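Local coordinates for pyruvate kinase (Cryptosporidium parvum, PDB 4DRS), which probably catalyses the last step of glycolysis, transferring the phosphoryl group of phosphoenolpyruvate to ADP to give pyruvate and ATP, at residues Q448-C453 with R467-Y472. Residues are numbered along the deposited sequence; the frame is centred on the assembly and turned at random.
Sequences QTIIAC and RGVKTY. With SO4 (sulfate ion), chain D.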
# COMPACT_ATOMS: atom_id res chain seq x y z
N GLN A 448 6.21 20.26 9.26
CA GLN A 448 6.74 21.24 10.21
C GLN A 448 7.65 22.21 9.49
O GLN A 448 8.38 21.83 8.57
CB GLN A 448 7.52 20.56 11.34
CG GLN A 448 6.71 19.63 12.22
CD GLN A 448 6.46 18.28 11.59
OE1 GLN A 448 7.13 17.91 10.62
NE2 GLN A 448 5.52 17.52 12.14
N THR A 449 7.62 23.47 9.92
CA THR A 449 8.57 24.47 9.45
C THR A 449 9.97 24.09 9.91
O THR A 449 10.15 23.61 11.04
CB THR A 449 8.17 25.89 9.95
OG1 THR A 449 7.06 26.36 9.18
CG2 THR A 449 9.33 26.88 9.80
N ILE A 450 10.95 24.26 9.02
CA ILE A 450 12.34 23.99 9.33
C ILE A 450 13.04 25.29 9.70
O ILE A 450 13.08 26.24 8.91
CB ILE A 450 13.08 23.34 8.15
CG1 ILE A 450 12.31 22.14 7.60
CG2 ILE A 450 14.50 22.93 8.55
CD1 ILE A 450 12.61 21.85 6.15
N ILE A 451 13.61 25.33 10.90
CA ILE A 451 14.38 26.49 11.35
C ILE A 451 15.86 26.17 11.35
O ILE A 451 16.32 25.31 12.11
CB ILE A 451 13.90 27.00 12.73
CG1 ILE A 451 12.44 27.47 12.64
CG2 ILE A 451 14.81 28.11 13.24
CD1 ILE A 451 11.88 28.06 13.91
N ALA A 452 16.61 26.85 10.48
CA ALA A 452 18.05 26.64 10.34
C ALA A 452 18.83 27.69 11.12
O ALA A 452 18.69 28.89 10.86
CB ALA A 452 18.45 26.66 8.88
N CYS A 453 19.67 27.23 12.05
CA CYS A 453 20.49 28.10 12.88
C CYS A 453 21.94 28.05 12.45
O CYS A 453 22.57 26.99 12.48
CB CYS A 453 20.39 27.71 14.35
SG CYS A 453 18.71 27.74 15.00
N ARG A 467 12.55 24.92 0.11
CA ARG A 467 11.18 24.95 0.61
C ARG A 467 11.10 24.72 2.12
O ARG A 467 11.77 23.82 2.66
CB ARG A 467 10.31 23.92 -0.11
CG ARG A 467 8.83 24.06 0.22
CD ARG A 467 8.01 22.85 -0.17
NE ARG A 467 7.61 22.89 -1.57
CZ ARG A 467 6.57 22.24 -2.07
NH1 ARG A 467 5.80 21.49 -1.28
NH2 ARG A 467 6.29 22.33 -3.36
N GLY A 468 10.30 25.55 2.78
CA GLY A 468 9.99 25.41 4.20
C GLY A 468 11.11 25.72 5.16
O GLY A 468 11.04 25.35 6.33
N VAL A 469 12.16 26.40 4.69
CA VAL A 469 13.29 26.73 5.55
C VAL A 469 13.27 28.20 5.96
O VAL A 469 13.32 29.10 5.13
CB VAL A 469 14.64 26.36 4.89
CG1 VAL A 469 15.80 26.68 5.82
CG2 VAL A 469 14.68 24.89 4.50
N LYS A 470 13.17 28.42 7.27
CA LYS A 470 13.35 29.74 7.85
C LYS A 470 14.70 29.72 8.56
O LYS A 470 15.10 28.68 9.08
CB LYS A 470 12.20 30.06 8.82
CG LYS A 470 12.33 31.41 9.52
CD LYS A 470 11.12 31.72 10.39
CE LYS A 470 11.23 33.10 11.03
NZ LYS A 470 11.02 34.23 10.07
N THR A 471 15.39 30.85 8.59
CA THR A 471 16.74 30.89 9.16
C THR A 471 16.90 31.87 10.33
O THR A 471 16.36 32.97 10.32
CB THR A 471 17.79 31.24 8.08
OG1 THR A 471 17.45 32.50 7.49
CG2 THR A 471 17.84 30.17 7.00
N TYR A 472 17.64 31.43 11.35
CA TYR A 472 18.08 32.32 12.43
C TYR A 472 19.59 32.48 12.36
O TYR A 472 20.32 31.50 12.50
CB TYR A 472 17.68 31.78 13.81
CG TYR A 472 16.19 31.73 14.11
CD1 TYR A 472 15.71 30.97 15.18
CD2 TYR A 472 15.25 32.43 13.34
CE1 TYR A 472 14.36 30.91 15.47
CE2 TYR A 472 13.90 32.37 13.62
CZ TYR A 472 13.46 31.61 14.69
OH TYR A 472 12.12 31.54 14.99
S SO4 D . 13.29 34.05 7.07
O1 SO4 D . 13.34 34.43 8.50
O2 SO4 D . 12.04 33.30 6.79
O3 SO4 D . 13.31 35.29 6.26
O4 SO4 D . 14.46 33.20 6.76
O HOH W 1 9.02 22.80 6.18
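The carbonyl oxygen of G468 is gripped twice: I450 N donates to it at 2.9 Å, and a water that also donates to Q448 O reaches it over a longer 3.3 Å. The I450 N to G468 O bond opens the parallel pairing of strands 449-454 and 469-473, which helix 457-462 links into a beta-alpha-beta unit of the C-terminal alpha/beta domain. I450 O then accepts K470 N at 2.7 Å, K470 O accepts A452 N, and A452 O accepts Y472 N. CA-H groups of V469, I451, T471 and C453 add weaker contacts to the carbonyl oxygens across the gap.

On the face toward helix 436-443, I450 CD1 meets V469 CG2 and the methyl of A452 touches both V469 CG1 and T471 CG2. The other face, packed against helix 480-493, carries I451 and Y472. CG1 of I451 is turned to the side of the backbone N (chi1 -63°), which leaves CG2 anti to it and over one face of the tyrosine ring, a CH-pi contact, while Y472 OH hydrogen-bonds to E494 OE1.

Along its outer edge strand 469-473 binds a sulfate, probably from the crystallisation liquor, which T103 and K464 also hold. T471 N and OG1 both donate to sulfate O4, OG1 also hydrogen-bonds to T103 OG1, and the K470 chain, extended until it bends at chi4 (73°), brings NZ to 2.8 Å from sulfate O1.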